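Local atomic coordinates of PHD-type domain-containing protein (Chaetomium thermophilum, PDB entry 6VHF), a protein that integrates into the histone H3K4 methyltransferase complex COMPASS through this RbBP5-interacting domain of Cfp1, an integration stabilised by a non-canonical zinc finger. Residues A[1-4]-A[5-8]; A[157-160]-A[161-164]. One frame throughout, in Å; residues are numbered along the deposited sequence.

Interaction 1 of 2, residues A[1-4]-A[5-8]; sequences ALTP and EEYA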
loop_
_atom_site.group_PDB
_atom_site.type_symbol
_atom_site.label_atom_id
_atom_site.label_comp_id
_atom_site.label_asym_id
_atom_site.label_seq_id
_atom_site.Cartn_x
_atom_site.Cartn_y
_atom_site.Cartn_z
ATOM N N ALA A 1 8.598 35.037 -11.356
ATOM C CA ALA A 1 8.679 34.966 -12.808
ATOM C C ALA A 1 7.727 33.906 -13.369
ATOM O O ALA A 1 7.976 33.364 -14.439
ATOM C CB ALA A 1 10.120 34.674 -13.243
ATOM N N LEU A 2 6.633 33.621 -12.660
ATOM C CA LEU A 2 5.769 32.486 -12.967
ATOM C C LEU A 2 4.357 32.933 -13.343
ATOM O O LEU A 2 3.802 33.844 -12.726
ATOM C CB LEU A 2 5.716 31.508 -11.762
ATOM C CG LEU A 2 6.898 30.529 -11.623
ATOM C CD1 LEU A 2 7.330 30.308 -10.185
ATOM C CD2 LEU A 2 6.554 29.210 -12.279
ATOM N N THR A 3 3.779 32.270 -14.353
ATOM C CA THR A 3 2.381 32.466 -14.729
ATOM C C THR A 3 1.473 32.115 -13.555
ATOM O O THR A 3 1.800 31.229 -12.760
ATOM C CB THR A 3 1.991 31.563 -15.911
ATOM O OG1 THR A 3 3.037 31.529 -16.892
ATOM C CG2 THR A 3 0.696 32.042 -16.581
ATOM N N PRO A 4 0.311 32.765 -13.439
ATOM C CA PRO A 4 -0.758 32.210 -12.593
ATOM C C PRO A 4 -1.012 30.718 -12.797
ATOM O O PRO A 4 -1.270 29.999 -11.822
ATOM C CB PRO A 4 -1.975 33.043 -13.005
ATOM C CG PRO A 4 -1.394 34.377 -13.356
ATOM C CD PRO A 4 -0.027 34.114 -13.936
ATOM N N GLU A 5 -0.962 30.233 -14.036
ATOM C CA GLU A 5 -1.260 28.827 -14.270
ATOM C C GLU A 5 -0.107 27.931 -13.820
ATOM O O GLU A 5 -0.342 26.797 -13.395
ATOM C CB GLU A 5 -1.598 28.594 -15.752
ATOM C CG GLU A 5 -1.394 27.136 -16.230
ATOM C CD GLU A 5 -2.553 26.219 -15.853
ATOM O OE1 GLU A 5 -3.535 26.768 -15.305
ATOM O OE2 GLU A 5 -2.455 24.976 -16.058
ATOM N N GLU A 6 1.133 28.432 -13.902
ATOM C CA GLU A 6 2.289 27.691 -13.408
ATOM C C GLU A 6 2.257 27.560 -11.888
ATOM O O GLU A 6 2.624 26.507 -11.350
ATOM C CB GLU A 6 3.593 28.353 -13.887
ATOM C CG GLU A 6 3.885 28.154 -15.410
ATOM C CD GLU A 6 4.922 29.124 -16.010
ATOM O OE1 GLU A 6 5.520 28.783 -17.049
ATOM O OE2 GLU A 6 5.119 30.231 -15.464
ATOM N N TYR A 7 1.831 28.615 -11.175
ATOM C CA TYR A 7 1.628 28.495 -9.731
ATOM C C TYR A 7 0.604 27.415 -9.420
ATOM O O TYR A 7 0.790 26.610 -8.491
ATOM C CB TYR A 7 1.162 29.818 -9.121
ATOM C CG TYR A 7 2.224 30.886 -8.953
ATOM C CD1 TYR A 7 3.292 30.695 -8.095
ATOM C CD2 TYR A 7 2.135 32.104 -9.637
ATOM C CE1 TYR A 7 4.261 31.669 -7.930
ATOM C CE2 TYR A 7 3.107 33.095 -9.479
ATOM C CZ TYR A 7 4.167 32.868 -8.619
ATOM O OH TYR A 7 5.147 33.821 -8.443
ATOM N N ALA A 8 -0.489 27.391 -10.183
ATOM C CA ALA A 8 -1.529 26.405 -9.932
ATOM C C ALA A 8 -1.002 24.986 -10.149
ATOM O O ALA A 8 -1.342 24.070 -9.393
ATOM C CB ALA A 8 -2.740 26.691 -10.825
#
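Glu6 sets CG beside its own backbone N (chi1 -72°) and runs extended, which carries its carboxylate back one helical turn to Thr3. Thr3, whose OG1 likewise sits beside its backbone N, offers two donors to the same oxygen. The main bond is from Thr3 N to Glu6 OE2 at 2.7 Å, nearly straight at 166°, entering on the anti side of the carboxylate, 26° out of plane. A weak bond from Thr3 OG1 also ends on OE2. Leu2 CD2 rests against Glu6 CB at 3.5 Å, while Leu2 CB lies over one face of the Tyr7 ring, 3.9 Å from its centroid, in a CH-pi contact. With an alanine in place of Glu6, the Thr3 N-H and hydroxyl would probably lose their shared acceptor. The backbone bond from Tyr7 N to Thr3 O opens the helix, and Pro4, with no N-H to leave unbonded, suits its first turn. Glutamate suits the third helical position, where the positive end of the helix dipole would probably favour its negative charge. Thr3 as N-cap with Glu6 forms the glutamate half of a capping box, and Leu2 with Tyr7 a hydrophobic staple.

Interaction 2 of 2, residues A[157-160]-A[161-164]; sequences ALQI and RELL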
loop_
_atom_site.group_PDB
_atom_site.type_symbol
_atom_site.label_atom_id
_atom_site.label_comp_id
_atom_site.label_asym_id
_atom_site.label_seq_id
_atom_site.Cartn_x
_atom_site.Cartn_y
_atom_site.Cartn_z
ATOM N N ALA A 157 6.623 5.897 -5.026
ATOM C CA ALA A 157 7.836 6.709 -4.946
ATOM C C ALA A 157 8.300 7.144 -6.331
ATOM O O ALA A 157 8.775 8.269 -6.501
ATOM C CB ALA A 157 8.955 5.954 -4.215
ATOM N N LEU A 158 8.185 6.262 -7.328
ATOM C CA LEU A 158 8.451 6.643 -8.712
ATOM C C LEU A 158 7.580 7.826 -9.133
ATOM O O LEU A 158 8.076 8.804 -9.706
ATOM C CB LEU A 158 8.199 5.451 -9.629
ATOM C CG LEU A 158 8.470 5.551 -11.130
ATOM C CD1 LEU A 158 8.904 4.175 -11.612
ATOM C CD2 LEU A 158 7.238 6.037 -11.915
ATOM N N GLN A 159 6.273 7.745 -8.860
ATOM C CA GLN A 159 5.371 8.855 -9.156
ATOM C C GLN A 159 5.840 10.153 -8.505
ATOM O O GLN A 159 5.803 11.212 -9.134
ATOM C CB GLN A 159 3.951 8.521 -8.701
ATOM C CG GLN A 159 3.313 7.358 -9.455
ATOM C CD GLN A 159 2.898 7.728 -10.883
ATOM O OE1 GLN A 159 1.777 8.186 -11.117
ATOM N NE2 GLN A 159 3.801 7.520 -11.839
ATOM N N ILE A 160 6.292 10.099 -7.249
ATOM C CA ILE A 160 6.777 11.328 -6.626
ATOM C C ILE A 160 7.945 11.898 -7.426
ATOM O O ILE A 160 8.013 13.110 -7.682
ATOM C CB ILE A 160 7.153 11.083 -5.152
ATOM C CG1 ILE A 160 5.903 11.049 -4.268
ATOM C CG2 ILE A 160 8.126 12.152 -4.654
ATOM C CD1 ILE A 160 6.139 10.361 -2.857
ATOM N N ARG A 161 8.866 11.031 -7.861
ATOM C CA ARG A 161 10.025 11.510 -8.608
ATOM C C ARG A 161 9.618 12.121 -9.942
ATOM O O ARG A 161 10.200 13.122 -10.374
ATOM C CB ARG A 161 11.021 10.377 -8.837
ATOM C CG ARG A 161 11.749 9.933 -7.578
ATOM C CD ARG A 161 12.958 9.072 -7.956
ATOM N NE ARG A 161 12.548 7.803 -8.547
ATOM C CZ ARG A 161 12.183 6.757 -7.807
ATOM N NH1 ARG A 161 12.183 6.886 -6.492
ATOM N NH2 ARG A 161 11.807 5.606 -8.374
ATOM N N GLU A 162 8.640 11.525 -10.625
ATOM C CA GLU A 162 8.185 12.128 -11.866
ATOM C C GLU A 162 7.608 13.509 -11.605
ATOM O O GLU A 162 7.848 14.446 -12.381
ATOM C CB GLU A 162 7.167 11.225 -12.560
ATOM C CG GLU A 162 7.775 9.941 -13.129
ATOM C CD GLU A 162 6.758 9.063 -13.845
ATOM O OE1 GLU A 162 7.135 8.367 -14.822
ATOM O OE2 GLU A 162 5.581 9.070 -13.423
ATOM N N LEU A 163 6.878 13.667 -10.495
ATOM C CA LEU A 163 6.322 14.979 -10.163
ATOM C C LEU A 163 7.413 15.987 -9.826
ATOM O O LEU A 163 7.314 17.162 -10.209
ATOM C CB LEU A 163 5.323 14.863 -9.019
ATOM C CG LEU A 163 4.100 14.029 -9.388
ATOM C CD1 LEU A 163 3.299 13.735 -8.161
ATOM C CD2 LEU A 163 3.259 14.738 -10.429
ATOM N N LEU A 164 8.460 15.562 -9.110
ATOM C CA LEU A 164 9.565 16.485 -8.848
ATOM C C LEU A 164 10.270 16.870 -10.143
ATOM O O LEU A 164 10.663 18.031 -10.332
ATOM C CB LEU A 164 10.559 15.868 -7.860
ATOM C CG LEU A 164 10.055 15.755 -6.405
ATOM C CD1 LEU A 164 10.868 14.720 -5.653
ATOM C CD2 LEU A 164 10.088 17.117 -5.667
#
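Arg161 folds back along its own helix to lay one face of its guanidinium over Leu158 CA and Ala157 O. A bend at chi3 (-67°) turns the chain back over the helix and brings NH2 within 3.8 Å of Leu158 CB, so the long, flat arginine packs on backbone and aliphatic atoms alike. One residue further on, the extended Glu162 side chain crosses Leu158, with Leu158 CD2 3.6 Å from Glu162 CD. The same carboxylate meets Gln159, whose NE2 comes to 2.8 Å from Glu162 OE2. The approach is poorly angled for a hydrogen bond; the amide and carboxylate planes stand 57° apart. These pairs follow the i, i+3 and i, i+4 spacing of an alpha helix, here 141-177, which runs antiparallel to helix 4-46. Ile160 and Leu164 lie side by side and point the same way, with Ile160 CG2 3.9 Å from Leu164 CD1. Backbone bonds fix the spacing, among them Glu162 N to Leu158 O at 2.9 Å. Beyond this shell, the branched apolar side chains of Ile160, Leu163 and Leu164 face helix 4-46 and meet a mixed surface: Ile160 touches Ser21, Leu164 Arg17, and Leu163 both Thr16 and Leu20.

How the interactions relate
Interactions 1 and 2 are both surface contacts, with centres about 21 Å apart and no touch between them. They belong to the same antiparallel pair of helices: residues 1-8 lead into and begin helix 4-46, and residues 157-164 lie within helix 141-177. Both touch the partner helix: Leu2 and Glu6 of interaction 1 meet Ala174, and Glu6 also Val170, whereas in interaction 2 Ile160 meets Ser21 and Leu163 meets Leu20. Their chemistry follows position. At the helix start, the Glu6 carboxylate supplies an acceptor for a backbone N-H; in mid-helix, main-chain bonds do so, leaving long polar side chains to pack over their neighbours.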